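Local coordinates for NTF2 fold protein loop-helix-loop design NT-9 (Synthetic construct, PDB 6W90) that adopts a computationally designed NTF2-like fold with a reshaped loop-helix-loop element and holds a phospholipid in its interior pocket, at residues R52-D55 and R56-A60. Numbering follows the deposited sequence.
Sequences RNLD and RFLDA. With 3PE (1,2-Distearoyl-sn-glycerophosphoethanolamine), chain B.
Phe57 turns CG away from its own amide nitrogen (chi1 -176°), which sends the ring off the helix into the core, while CB lies 3.1 Å from Asn53 O. Leu58 takes the other common setting, CG anti to its carbonyl carbon, which lays CG against Leu54 O and brings it to 4.2 Å from Leu54 CD2; the two leucine side chains cross at a slant, one turn apart. Three successive i to i+4 backbone bonds join the turns. Phe57 N reaches Asn53 O at 2.9 Å, nearly in line with the carbonyl, whereas Leu58 N meets Leu54 O at 2.8 Å from a position tilted 28° out of the carbonyl plane. The third bond, Asp59 N to Asp55 O, is longer at 3.2 Å. Lys28 of helix 24-35 also donates to Asp55 O and pairs with the carboxylate of Asp59, so one lysine serves both turns and probably offsets the charge of Asp59. A water accepts from Arg56 N at 2.9 Å, while Asn53 OD1 bonds back to Asp50 N. Leu54 and Leu58 turn their apolar ends to helix 24-35. Phe57 packs on Phe49 and Leu127, and its CZ touches lipid C27 at 3.6 Å, with C29 lying at the ring edge, in plane. Replacing Phe57 by an alanine is likely to leave this part of the acyl chain without its aromatic wall and to deprive Phe49 and Leu127 of a packing partner. The pattern is that of the N-terminal part of an amphipathic helix, here 54-64, which presents charged residues outward and a phenylalanine to the lipid-filled pocket of a designed NTF2-like fold.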
loop_
_atom_site.group_PDB
_atom_site.type_symbol
_atom_site.label_atom_id
_atom_site.label_comp_id
_atom_site.label_asym_id
_atom_site.label_seq_id
_atom_site.Cartn_x
_atom_site.Cartn_y
_atom_site.Cartn_z
ATOM N N ARG A 52 -13.793 5.177 4.723
ATOM C CA ARG A 52 -15.053 4.717 4.170
ATOM C C ARG A 52 -14.860 3.611 3.145
ATOM O O ARG A 52 -15.774 2.809 2.932
ATOM C CB ARG A 52 -15.797 5.889 3.529
ATOM C CG ARG A 52 -16.223 6.932 4.528
ATOM C CD ARG A 52 -16.697 8.206 3.864
ATOM N NE ARG A 52 -15.622 8.973 3.245
ATOM C CZ ARG A 52 -15.813 10.144 2.660
ATOM N NH1 ARG A 52 -17.040 10.646 2.623
ATOM N NH2 ARG A 52 -14.780 10.796 2.116
ATOM N N ASN A 53 -13.695 3.571 2.484
ATOM C CA ASN A 53 -13.389 2.587 1.457
ATOM C C ASN A 53 -12.627 1.369 1.943
ATOM O O ASN A 53 -12.434 0.444 1.156
ATOM C CB ASN A 53 -12.500 3.200 0.356
ATOM C CG ASN A 53 -13.064 4.480 -0.222
ATOM O OD1 ASN A 53 -12.858 5.546 0.312
ATOM N ND2 ASN A 53 -13.762 4.369 -1.334
ATOM N N LEU A 54 -12.103 1.378 3.165
ATOM C CA LEU A 54 -11.012 0.458 3.486
ATOM C C LEU A 54 -11.438 -1.008 3.497
ATOM O O LEU A 54 -10.646 -1.879 3.125
ATOM C CB LEU A 54 -10.387 0.815 4.834
ATOM C CG LEU A 54 -9.253 1.839 4.754
ATOM C CD1 LEU A 54 -8.793 2.109 6.194
ATOM C CD2 LEU A 54 -8.125 1.361 3.892
ATOM N N ASP A 55 -12.640 -1.333 3.961
ATOM C CA ASP A 55 -12.970 -2.752 4.059
ATOM C C ASP A 55 -12.901 -3.397 2.683
ATOM O O ASP A 55 -12.284 -4.455 2.499
ATOM C CB ASP A 55 -14.349 -2.951 4.682
ATOM C CG ASP A 55 -14.356 -2.730 6.189
ATOM O OD1 ASP A 55 -13.285 -2.868 6.832
ATOM O OD2 ASP A 55 -15.448 -2.425 6.728
ATOM N N ARG A 56 -13.500 -2.756 1.689
ATOM C CA ARG A 56 -13.531 -3.353 0.363
ATOM C C ARG A 56 -12.215 -3.141 -0.375
ATOM O O ARG A 56 -11.823 -3.982 -1.192
ATOM C CB ARG A 56 -14.698 -2.775 -0.432
ATOM C CG ARG A 56 -16.085 -3.222 0.030
ATOM C CD ARG A 56 -17.138 -2.660 -0.901
ATOM N NE ARG A 56 -18.507 -2.929 -0.465
ATOM C CZ ARG A 56 -19.192 -4.031 -0.755
ATOM N NH1 ARG A 56 -18.636 -5.008 -1.465
ATOM N NH2 ARG A 56 -20.439 -4.145 -0.313
ATOM N N PHE A 57 -11.515 -2.048 -0.076
ATOM C CA PHE A 57 -10.211 -1.796 -0.690
ATOM C C PHE A 57 -9.201 -2.836 -0.242
ATOM O O PHE A 57 -8.458 -3.391 -1.061
ATOM C CB PHE A 57 -9.770 -0.380 -0.297
ATOM C CG PHE A 57 -8.483 0.088 -0.913
ATOM C CD1 PHE A 57 -7.259 -0.216 -0.335
ATOM C CD2 PHE A 57 -8.498 0.882 -2.033
ATOM C CE1 PHE A 57 -6.080 0.241 -0.884
ATOM C CE2 PHE A 57 -7.309 1.330 -2.594
ATOM C CZ PHE A 57 -6.112 1.011 -2.014
ATOM N N LEU A 58 -9.182 -3.143 1.049
ATOM C CA LEU A 58 -8.248 -4.153 1.535
ATOM C C LEU A 58 -8.614 -5.543 1.018
ATOM O O LEU A 58 -7.713 -6.309 0.665
ATOM C CB LEU A 58 -8.198 -4.077 3.057
ATOM C CG LEU A 58 -7.640 -2.756 3.595
ATOM C CD1 LEU A 58 -7.919 -2.700 5.094
ATOM C CD2 LEU A 58 -6.129 -2.646 3.306
ATOM N N ASP A 59 -9.908 -5.852 0.864
ATOM C CA ASP A 59 -10.299 -7.109 0.232
ATOM C C ASP A 59 -9.771 -7.204 -1.198
ATOM O O ASP A 59 -9.391 -8.288 -1.664
ATOM C CB ASP A 59 -11.818 -7.253 0.194
ATOM C CG ASP A 59 -12.434 -7.491 1.550
ATOM O OD1 ASP A 59 -11.716 -7.861 2.496
ATOM O OD2 ASP A 59 -13.667 -7.325 1.657
ATOM N N ALA A 60 -9.766 -6.080 -1.919
ATOM C CA ALA A 60 -9.324 -6.093 -3.306
ATOM C C ALA A 60 -7.834 -6.390 -3.387
ATOM O O ALA A 60 -7.396 -7.154 -4.256
ATOM C CB ALA A 60 -9.668 -4.767 -3.978
HETATM P P 3PE B . 3.322 -0.121 -13.592
HETATM N N 3PE B . 3.361 4.217 -13.003
HETATM O O11 3PE B . 2.480 -0.513 -12.231
HETATM O O12 3PE B . 4.705 -0.714 -13.526
HETATM O O13 3PE B . 3.534 1.527 -13.613
HETATM O O14 3PE B . 2.580 -0.494 -14.874
HETATM C C11 3PE B . 4.459 2.106 -12.728
HETATM C C12 3PE B . 4.657 3.574 -13.085
HETATM C C1 3PE B . 1.146 -0.088 -12.159
HETATM C C2 3PE B . 0.438 -0.692 -10.936
HETATM C C3 3PE B . 1.436 -0.606 -9.778
HETATM O O31 3PE B . 0.808 -0.803 -8.546
HETATM O O32 3PE B . 0.482 -2.933 -9.167
HETATM C C31 3PE B . 0.292 -2.090 -8.363
HETATM C C32 3PE B . -0.525 -2.390 -7.112
HETATM C C33 3PE B . -0.675 -3.883 -6.829
HETATM C C34 3PE B . -0.699 -4.025 -5.308
HETATM C C35 3PE B . -1.264 -5.367 -4.858
HETATM C C36 3PE B . -0.151 -6.170 -4.177
HETATM C C37 3PE B . 0.116 -5.691 -2.743
HETATM C C38 3PE B . 1.081 -4.501 -2.671
HETATM C C39 3PE B . 1.936 -4.527 -1.395
HETATM C C3A 3PE B . 1.107 -4.257 -0.133
HETATM C C3B 3PE B . 1.990 -3.931 1.077
HETATM C C3C 3PE B . 1.977 -2.426 1.352
HETATM C C3D 3PE B . 2.581 -2.097 2.719
HETATM C C3E 3PE B . 2.730 -0.577 2.847
HETATM C C3F 3PE B . 3.721 -0.219 3.962
HETATM C C3G 3PE B . 3.926 1.300 4.037
HETATM C C3H 3PE B . 5.293 1.708 4.606
HETATM C C3I 3PE B . 5.368 1.614 6.133
HETATM O O21 3PE B . -0.716 0.055 -10.674
HETATM O O22 3PE B . -2.130 -1.697 -10.987
HETATM C C21 3PE B . -1.999 -0.528 -10.788
HETATM C C22 3PE B . -3.227 0.396 -10.652
HETATM C C23 3PE B . -4.043 0.137 -9.376
HETATM C C24 3PE B . -3.361 0.668 -8.110
HETATM C C25 3PE B . -4.110 0.263 -6.829
HETATM C C26 3PE B . -3.124 0.374 -5.663
HETATM C C27 3PE B . -3.674 -0.181 -4.348
HETATM C C28 3PE B . -2.601 -0.136 -3.248
HETATM C C29 3PE B . -2.448 1.217 -2.527
HETATM C C2A 3PE B . -1.590 1.089 -1.252
HETATM C C2B 3PE B . -2.410 1.022 0.037
HETATM C C2C 3PE B . -1.577 0.458 1.193
HETATM C C2D 3PE B . -2.505 -0.287 2.150
HETATM C C2E 3PE B . -1.804 -0.712 3.434
HETATM C C2F 3PE B . -1.090 -2.049 3.246
HETATM O O HOH W 1 -15.302 -0.469 2.151
#